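Local coordinates for terminase large subunit (Thermus phage G20c, PDB 5M1P), which drives ATP-dependent movement of viral DNA into empty capsids and, through its metal-dependent nuclease domain, cuts the genome to begin and end packaging, at residues 75-80 and 101-106; 12-17 and 148-153; 117-122 and 126-131. All coordinates share one frame; numbering follows the deposited sequence.

Interaction 1 of 3, residues 75-80 and 101-106; sequences DQVARL and DAIAEE
Glu106, whose backbone N bonds to Ala102 O at 2.9 Å within its own helix, brings both its main chain and its side chain up to Val77. The valine straddles this neighbour with its two methyls. CG1 lies 4.0 Å from Glu106 O, while CG2 meets the side chain, 4.0 Å from Glu106 CB and 3.8 Å from Glu106 OE1. With Glu106 CG anti to its carbonyl carbon (chi1 -80°) and the rest of the chain extended, the aliphatic stem runs past the methyl at a slant. The two helices belong to successive beta-alpha-beta crossovers of the RNase H-like fold, which share strand 91-94; the contact joins the two connections. Ile103 adds a looser apolar touch, its CG2 lying 4.3 Å from Val77 CG2, and it also packs on Phe43, a residue of the calcium site. Gln76 bridges two loops: its OE1 accepts from Gly44 N, next to Phe43, and its NE2 donates to Ala71 O just ahead of helix 73-86, which fixes the flip of the amide. One turn of helix 73-86 also carries a salt bridge between Arg79 NE and Asp75 OD1 at 3.2 Å, with the oxygen well out of the guanidinium plane.

Interaction 2 of 3, residues 12-17 and 148-153; sequences DMLILL and TILDEL
At an edge of the large sheet of this RNase H-like domain, Leu14, just ahead of strand 15-22, and Leu16 within it meet Leu150 and Leu153 of helix 147-154. Strand 15-22 runs parallel to the outermost strand 142-144. Along residues 14 to 17 the work is divided: the backbones of Ile15 and Leu17 bond to strand 142-144 and its flanks, while Leu14 and Leu16 supply the side chains that meet the helix. Leu14 extends with CG anti to its backbone N (chi1 -177°), and its CD2 methyl rests against both helix leucines. That methyl lies 3.9 Å from Leu153 CD1, the two side chains crossing at about a right angle. Leu14 is buried, whereas Leu16 lies at the exposed border of the patch. Elsewhere on the helix, Glu152 OE1 accepts from Val179 N, linking it to the start of helix 177-186, the helix that begins with the calcium-binding Asp177. Leu150 CD2 meets both strand-side leucines: Leu16 CD2 stands 3.7 Å from it, and Leu14 CD2 only 3.3 Å, a methyl spacing tighter than usual van der Waals contact.

Interaction 3 of 3, residues 117-122 and 126-131; sequences LPVKSS and EQLISN
Leu128 meets the preceding loop with both prongs of its fork. Its CD1 lies 3.7 Å from Val119 CG2 and 3.9 Å from Leu117 CD2, while its CD2 sits 3.9 Å from Leu117 CD1, so Leu117 and Leu128 engage methyl for methyl as their side chains slide past each other in opposite directions. Leu117 reaches the helix with CG anti to its backbone N (chi1 -154°). Val119 approaches at a slant and offers CG2, the methyl beside its own backbone N. The loop leads from strand 114-116 of the RNase H-like sheet into helix 122-137: an inverse gamma turn centred on Val119 bends it, and Ser121 then serves as N-cap, its OG accepting from Val124 N. Val119 N also donates to Asp95 OD1, so the turn probably helps to orient this aspartate, which is expected to bind the second catalytic metal. Within the helix, Glu126 N donates to Ser122 O at 2.8 Å, with an N-H...O angle of 149° and the donor tilted 24° from the carbonyl plane. The Glu126 side chain runs past the same carbonyl oxygen, with CD 3.1 Å from Ser122 O. CG anti to the carbonyl carbon of Glu126, with the chain extended beyond it, puts OE2 3.3 Å from Ser122 O; as both are acceptors, their proximity might raise the affinity of the carboxylate for a proton. OE2 also touches Ser122 CB at 3.6 Å, and the glutamate packs against Gln166 and Met168 of strand 166-170.

In the fold
Near the N terminus, the chain passes through residues 12-17 into the large sheet, and interaction 2 closes only when helix 147-154 arrives at this edge region, after more than a hundred residues. Both other contacts nest inside that long loop, in series. Interaction 1 closes first, joining helix 73-86 to helix 101-109 across the twenty-residue connection that includes strand 91-94. Interaction 3 follows as a short local closure, folding the loop after strand 114-116, whose Val119 side chain is about 4 Å from that of Asp95, onto helix 122-137. Interactions 1 and 2 lie on opposite sides of the chain's centre, their centres 28 Å apart, and none of the three touches another.

Interaction 1 of 3, residues 75-80 and 101-106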
loop_
_atom_site.group_PDB
_atom_site.type_symbol
_atom_site.label_atom_id
_atom_site.label_comp_id
_atom_site.label_asym_id
_atom_site.label_seq_id
_atom_site.Cartn_x
_atom_site.Cartn_y
_atom_site.Cartn_z
ATOM N N ASP A 75 -10.404 2.234 -14.765
ATOM C CA ASP A 75 -8.969 2.158 -15.068
ATOM C C ASP A 75 -8.165 1.657 -13.867
ATOM O O ASP A 75 -7.240 0.855 -14.028
ATOM C CB ASP A 75 -8.451 3.516 -15.554
ATOM C CG ASP A 75 -7.015 3.469 -16.037
ATOM O OD1 ASP A 75 -6.594 2.434 -16.602
ATOM O OD2 ASP A 75 -6.324 4.491 -15.863
ATOM N N GLN A 76 -8.516 2.099 -12.665
ATOM C CA GLN A 76 -7.846 1.580 -11.459
ATOM C C GLN A 76 -7.987 0.069 -11.339
ATOM O O GLN A 76 -7.010 -0.635 -11.071
ATOM C CB GLN A 76 -8.376 2.260 -10.210
ATOM C CG GLN A 76 -8.006 3.724 -10.132
ATOM C CD GLN A 76 -8.559 4.364 -8.895
ATOM O OE1 GLN A 76 -8.442 3.807 -7.803
ATOM N NE2 GLN A 76 -9.186 5.528 -9.050
ATOM N N VAL A 77 -9.202 -0.425 -11.559
ATOM C CA VAL A 77 -9.461 -1.862 -11.519
ATOM C C VAL A 77 -8.716 -2.588 -12.651
ATOM O O VAL A 77 -8.145 -3.659 -12.428
ATOM C CB VAL A 77 -10.974 -2.178 -11.520
ATOM C CG1 VAL A 77 -11.210 -3.675 -11.655
ATOM C CG2 VAL A 77 -11.617 -1.669 -10.234
ATOM N N ALA A 78 -8.700 -2.014 -13.850
ATOM C CA ALA A 78 -7.960 -2.622 -14.972
ATOM C C ALA A 78 -6.457 -2.674 -14.694
ATOM O O ALA A 78 -5.795 -3.655 -15.046
ATOM C CB ALA A 78 -8.216 -1.863 -16.271
ATOM N N ARG A 79 -5.923 -1.635 -14.060
ATOM C CA ARG A 79 -4.485 -1.592 -13.753
ATOM C C ARG A 79 -4.160 -2.631 -12.686
ATOM O O ARG A 79 -3.130 -3.327 -12.757
ATOM C CB ARG A 79 -4.051 -0.189 -13.307
ATOM C CG ARG A 79 -4.180 0.894 -14.372
ATOM C CD ARG A 79 -3.263 0.749 -15.571
ATOM N NE ARG A 79 -3.397 1.894 -16.482
ATOM C CZ ARG A 79 -3.099 1.898 -17.787
ATOM N NH1 ARG A 79 -3.270 3.017 -18.489
ATOM N NH2 ARG A 79 -2.654 0.804 -18.413
ATOM N N LEU A 80 -5.050 -2.774 -11.719
ATOM C CA LEU A 80 -4.922 -3.809 -10.704
ATOM C C LEU A 80 -4.964 -5.217 -11.315
ATOM O O LEU A 80 -4.161 -6.083 -10.957
ATOM C CB LEU A 80 -6.047 -3.624 -9.695
ATOM C CG LEU A 80 -5.980 -4.198 -8.303
ATOM C CD1 LEU A 80 -4.644 -3.946 -7.626
ATOM C CD2 LEU A 80 -7.103 -3.529 -7.521
ATOM N N ASP A 101 -19.995 1.691 -4.815
ATOM C CA ASP A 101 -20.581 0.508 -5.455
ATOM C C ASP A 101 -19.870 0.089 -6.748
ATOM O O ASP A 101 -19.730 -1.110 -7.010
ATOM C CB ASP A 101 -22.072 0.732 -5.751
ATOM C CG ASP A 101 -22.938 0.717 -4.498
ATOM O OD1 ASP A 101 -22.399 0.693 -3.370
ATOM O OD2 ASP A 101 -24.180 0.736 -4.644
ATOM N N ALA A 102 -19.419 1.060 -7.543
ATOM C CA ALA A 102 -18.850 0.752 -8.856
ATOM C C ALA A 102 -17.540 -0.046 -8.768
ATOM O O ALA A 102 -17.378 -1.018 -9.496
ATOM C CB ALA A 102 -18.660 2.018 -9.677
ATOM N N ILE A 103 -16.624 0.352 -7.884
ATOM C CA ILE A 103 -15.376 -0.405 -7.693
ATOM C C ILE A 103 -15.676 -1.802 -7.129
ATOM O O ILE A 103 -15.111 -2.783 -7.598
ATOM C CB ILE A 103 -14.347 0.336 -6.799
ATOM C CG1 ILE A 103 -13.772 1.543 -7.550
ATOM C CG2 ILE A 103 -13.204 -0.601 -6.378
ATOM C CD1 ILE A 103 -12.983 2.493 -6.677
ATOM N N ALA A 104 -16.562 -1.885 -6.136
ATOM C CA ALA A 104 -16.906 -3.172 -5.516
ATOM C C ALA A 104 -17.476 -4.137 -6.555
ATOM O O ALA A 104 -17.053 -5.292 -6.640
ATOM C CB ALA A 104 -17.888 -2.979 -4.372
ATOM N N GLU A 105 -18.407 -3.639 -7.368
ATOM C CA GLU A 105 -18.992 -4.436 -8.447
ATOM C C GLU A 105 -17.964 -4.806 -9.515
ATOM O O GLU A 105 -17.999 -5.921 -10.032
ATOM C CB GLU A 105 -20.173 -3.700 -9.090
ATOM C CG GLU A 105 -21.395 -3.614 -8.184
ATOM C CD GLU A 105 -22.380 -2.537 -8.599
ATOM O OE1 GLU A 105 -23.181 -2.109 -7.741
ATOM O OE2 GLU A 105 -22.357 -2.113 -9.777
ATOM N N GLU A 106 -17.057 -3.876 -9.830
ATOM C CA GLU A 106 -16.034 -4.090 -10.856
ATOM C C GLU A 106 -14.996 -5.129 -10.441
ATOM O O GLU A 106 -14.559 -5.912 -11.267
ATOM C CB GLU A 106 -15.337 -2.775 -11.235
ATOM C CG GLU A 106 -16.142 -1.920 -12.205
ATOM C CD GLU A 106 -15.786 -0.438 -12.191
ATOM O OE1 GLU A 106 -14.683 -0.057 -11.737
ATOM O OE2 GLU A 106 -16.626 0.362 -12.656
#

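Interaction 2 of 3, residues 12-17 and 148-153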
loop_
_atom_site.group_PDB
_atom_site.type_symbol
_atom_site.label_atom_id
_atom_site.label_comp_id
_atom_site.label_asym_id
_atom_site.label_seq_id
_atom_site.Cartn_x
_atom_site.Cartn_y
_atom_site.Cartn_z
ATOM N N ASP A 12 15.191 3.783 9.717
ATOM C CA ASP A 12 16.603 3.478 9.506
ATOM C C ASP A 12 16.875 2.035 9.079
ATOM O O ASP A 12 17.921 1.761 8.510
ATOM C CB ASP A 12 17.412 3.787 10.771
ATOM C CG ASP A 12 16.945 2.980 11.978
ATOM O OD1 ASP A 12 15.785 3.182 12.419
ATOM O OD2 ASP A 12 17.723 2.147 12.481
ATOM N N MET A 13 15.957 1.122 9.394
ATOM C CA MET A 13 16.073 -0.286 9.011
ATOM C C MET A 13 15.354 -0.658 7.720
ATOM O O MET A 13 15.420 -1.815 7.296
ATOM C CB MET A 13 15.593 -1.178 10.160
ATOM C CG MET A 13 16.532 -1.185 11.357
ATOM S SD MET A 13 18.133 -1.910 10.937
ATOM C CE MET A 13 17.727 -3.530 10.293
ATOM N N LEU A 14 14.694 0.307 7.087
ATOM C CA LEU A 14 14.013 0.091 5.810
ATOM C C LEU A 14 15.064 -0.205 4.743
ATOM O O LEU A 14 16.039 0.535 4.620
ATOM C CB LEU A 14 13.219 1.354 5.454
ATOM C CG LEU A 14 12.358 1.372 4.201
ATOM C CD1 LEU A 14 11.210 0.396 4.350
ATOM C CD2 LEU A 14 11.846 2.780 3.966
ATOM N N ILE A 15 14.883 -1.304 4.011
ATOM C CA ILE A 15 15.760 -1.640 2.895
ATOM C C ILE A 15 15.286 -0.882 1.668
ATOM O O ILE A 15 14.089 -0.851 1.352
ATOM C CB ILE A 15 15.789 -3.149 2.628
ATOM C CG1 ILE A 15 16.432 -3.840 3.827
ATOM C CG2 ILE A 15 16.552 -3.475 1.341
ATOM C CD1 ILE A 15 16.198 -5.326 3.873
ATOM N N LEU A 16 16.241 -0.267 0.985
ATOM C CA LEU A 16 15.972 0.609 -0.137
ATOM C C LEU A 16 16.410 -0.087 -1.408
ATOM O O LEU A 16 17.544 -0.552 -1.505
ATOM C CB LEU A 16 16.715 1.923 0.060
ATOM C CG LEU A 16 16.481 2.612 1.407
ATOM C CD1 LEU A 16 17.257 3.917 1.449
ATOM C CD2 LEU A 16 15.003 2.855 1.649
ATOM N N LEU A 17 15.510 -0.135 -2.382
ATOM C CA LEU A 17 15.699 -0.930 -3.590
ATOM C C LEU A 17 15.720 -0.058 -4.840
ATOM O O LEU A 17 14.855 0.813 -5.011
ATOM C CB LEU A 17 14.548 -1.921 -3.733
ATOM C CG LEU A 17 14.293 -2.864 -2.559
ATOM C CD1 LEU A 17 12.977 -3.610 -2.748
ATOM C CD2 LEU A 17 15.450 -3.830 -2.407
ATOM N N THR A 148 9.514 10.184 -2.698
ATOM C CA THR A 148 8.106 10.371 -2.355
ATOM C C THR A 148 7.601 9.302 -1.380
ATOM O O THR A 148 6.875 9.609 -0.437
ATOM C CB THR A 148 7.238 10.395 -3.612
ATOM O OG1 THR A 148 7.727 11.414 -4.498
ATOM C CG2 THR A 148 5.774 10.692 -3.262
ATOM N N ILE A 149 8.005 8.055 -1.608
ATOM C CA ILE A 149 7.638 6.958 -0.728
ATOM C C ILE A 149 8.263 7.150 0.652
ATOM O O ILE A 149 7.587 7.036 1.681
ATOM C CB ILE A 149 8.112 5.603 -1.309
ATOM C CG1 ILE A 149 7.352 5.267 -2.599
ATOM C CG2 ILE A 149 7.916 4.507 -0.272
ATOM C CD1 ILE A 149 7.824 4.013 -3.325
ATOM N N LEU A 150 9.563 7.414 0.671
ATOM C CA LEU A 150 10.277 7.564 1.926
ATOM C C LEU A 150 9.753 8.746 2.727
ATOM O O LEU A 150 9.564 8.646 3.935
ATOM C CB LEU A 150 11.769 7.708 1.660
ATOM C CG LEU A 150 12.417 6.491 0.976
ATOM C CD1 LEU A 150 13.914 6.722 0.854
ATOM C CD2 LEU A 150 12.150 5.187 1.704
ATOM N N ASP A 151 9.501 9.839 2.032
ATOM C CA ASP A 151 8.905 11.038 2.654
ATOM C C ASP A 151 7.532 10.764 3.270
ATOM O O ASP A 151 7.242 11.218 4.379
ATOM C CB ASP A 151 8.762 12.180 1.643
ATOM C CG ASP A 151 10.082 12.845 1.287
ATOM O OD1 ASP A 151 11.114 12.573 1.928
ATOM O OD2 ASP A 151 10.063 13.675 0.352
ATOM N N GLU A 152 6.687 10.029 2.561
ATOM C CA GLU A 152 5.348 9.760 3.087
ATOM C C GLU A 152 5.409 8.924 4.369
ATOM O O GLU A 152 4.642 9.163 5.304
ATOM C CB GLU A 152 4.445 9.090 2.043
ATOM C CG GLU A 152 2.988 9.459 2.247
ATOM C CD GLU A 152 2.084 8.924 1.167
ATOM O OE1 GLU A 152 1.494 7.876 1.407
ATOM O OE2 GLU A 152 1.963 9.565 0.099
ATOM N N LEU A 153 6.346 7.972 4.417
ATOM C CA LEU A 153 6.606 7.210 5.634
ATOM C C LEU A 153 7.182 8.107 6.728
ATOM O O LEU A 153 6.716 8.064 7.859
ATOM C CB LEU A 153 7.565 6.049 5.340
ATOM C CG LEU A 153 7.017 4.945 4.432
ATOM C CD1 LEU A 153 8.159 4.067 3.951
ATOM C CD2 LEU A 153 5.983 4.102 5.147
#

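Interaction 3 of 3, residues 117-122 and 126-131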
loop_
_atom_site.group_PDB
_atom_site.type_symbol
_atom_site.label_atom_id
_atom_site.label_comp_id
_atom_site.label_asym_id
_atom_site.label_seq_id
_atom_site.Cartn_x
_atom_site.Cartn_y
_atom_site.Cartn_z
ATOM N N LEU A 117 -10.066 -5.979 2.860
ATOM C CA LEU A 117 -9.558 -5.562 4.154
ATOM C C LEU A 117 -9.984 -4.099 4.341
ATOM O O LEU A 117 -9.178 -3.193 4.141
ATOM C CB LEU A 117 -8.036 -5.744 4.239
ATOM C CG LEU A 117 -7.497 -5.951 5.658
ATOM C CD1 LEU A 117 -6.037 -6.377 5.613
ATOM C CD2 LEU A 117 -7.661 -4.710 6.524
ATOM N N PRO A 118 -11.264 -3.869 4.695
ATOM C CA PRO A 118 -11.740 -2.489 4.821
ATOM C C PRO A 118 -11.099 -1.770 5.997
ATOM O O PRO A 118 -11.155 -2.261 7.129
ATOM C CB PRO A 118 -13.247 -2.650 5.036
ATOM C CG PRO A 118 -13.425 -4.015 5.571
ATOM C CD PRO A 118 -12.328 -4.846 4.987
ATOM N N VAL A 119 -10.512 -0.613 5.725
ATOM C CA VAL A 119 -9.833 0.164 6.766
ATOM C C VAL A 119 -10.900 1.064 7.377
ATOM O O VAL A 119 -10.990 2.265 7.101
ATOM C CB VAL A 119 -8.601 0.916 6.230
ATOM C CG1 VAL A 119 -7.899 1.644 7.368
ATOM C CG2 VAL A 119 -7.614 -0.060 5.579
ATOM N N LYS A 120 -11.708 0.435 8.223
ATOM C CA LYS A 120 -13.014 0.980 8.607
ATOM C C LYS A 120 -13.033 1.669 9.955
ATOM O O LYS A 120 -14.081 2.169 10.387
ATOM C CB LYS A 120 -14.070 -0.129 8.576
ATOM C CG LYS A 120 -13.861 -1.268 9.568
ATOM C CD LYS A 120 -14.817 -2.419 9.286
ATOM C CE LYS A 120 -16.221 -2.117 9.789
ATOM N NZ LYS A 120 -16.331 -2.408 11.243
ATOM N N SER A 121 -11.884 1.707 10.620
ATOM C CA SER A 121 -11.747 2.391 11.900
ATOM C C SER A 121 -10.294 2.683 12.189
ATOM O O SER A 121 -9.392 2.107 11.575
ATOM C CB SER A 121 -12.297 1.527 13.030
ATOM O OG SER A 121 -11.477 0.395 13.232
ATOM N N SER A 122 -10.081 3.549 13.172
ATOM C CA SER A 122 -8.743 3.817 13.666
ATOM C C SER A 122 -8.112 2.547 14.243
ATOM O O SER A 122 -6.907 2.351 14.100
ATOM C CB SER A 122 -8.780 4.935 14.705
ATOM O OG SER A 122 -9.564 4.561 15.819
ATOM N N GLU A 126 -4.640 1.014 13.011
ATOM C CA GLU A 126 -3.524 0.867 13.952
ATOM C C GLU A 126 -2.917 -0.529 13.913
ATOM O O GLU A 126 -1.703 -0.670 14.015
ATOM C CB GLU A 126 -3.952 1.281 15.364
ATOM C CG GLU A 126 -4.073 2.791 15.508
ATOM C CD GLU A 126 -5.114 3.248 16.521
ATOM O OE1 GLU A 126 -5.418 2.513 17.489
ATOM O OE2 GLU A 126 -5.631 4.366 16.331
ATOM N N GLN A 127 -3.748 -1.544 13.702
ATOM C CA GLN A 127 -3.265 -2.912 13.583
ATOM C C GLN A 127 -2.393 -3.103 12.331
ATOM O O GLN A 127 -1.315 -3.695 12.386
ATOM C CB GLN A 127 -4.456 -3.863 13.546
ATOM C CG GLN A 127 -4.093 -5.318 13.766
ATOM C CD GLN A 127 -5.281 -6.143 14.208
ATOM O OE1 GLN A 127 -5.164 -6.986 15.099
ATOM N NE2 GLN A 127 -6.438 -5.892 13.604
ATOM N N LEU A 128 -2.873 -2.571 11.208
ATOM C CA LEU A 128 -2.121 -2.564 9.944
ATOM C C LEU A 128 -0.798 -1.818 10.056
ATOM O O LEU A 128 0.264 -2.324 9.661
ATOM C CB LEU A 128 -2.964 -1.926 8.833
ATOM C CG LEU A 128 -4.124 -2.763 8.308
ATOM C CD1 LEU A 128 -5.036 -1.925 7.433
ATOM C CD2 LEU A 128 -3.599 -3.970 7.540
ATOM N N ILE A 129 -0.857 -0.614 10.595
ATOM C CA ILE A 129 0.338 0.223 10.705
ATOM C C ILE A 129 1.355 -0.331 11.707
ATOM O O ILE A 129 2.553 -0.345 11.422
ATOM C CB ILE A 129 -0.037 1.674 11.054
ATOM C CG1 ILE A 129 -0.819 2.324 9.897
ATOM C CG2 ILE A 129 1.202 2.483 11.426
ATOM C CD1 ILE A 129 -0.055 2.530 8.601
ATOM N N SER A 130 0.886 -0.781 12.866
ATOM C CA SER A 130 1.785 -1.364 13.860
ATOM C C SER A 130 2.496 -2.599 13.295
ATOM O O SER A 130 3.685 -2.777 13.534
ATOM C CB SER A 130 1.058 -1.695 15.163
ATOM O OG SER A 130 0.063 -2.672 14.979
ATOM N N ASN A 131 1.794 -3.419 12.519
ATOM C CA ASN A 131 2.419 -4.541 11.865
ATOM C C ASN A 131 3.522 -4.077 10.912
ATOM O O ASN A 131 4.631 -4.617 10.940
ATOM C CB ASN A 131 1.374 -5.364 11.118
ATOM C CG ASN A 131 1.980 -6.568 10.437
ATOM O OD1 ASN A 131 2.484 -7.467 11.103
ATOM N ND2 ASN A 131 1.957 -6.580 9.110
#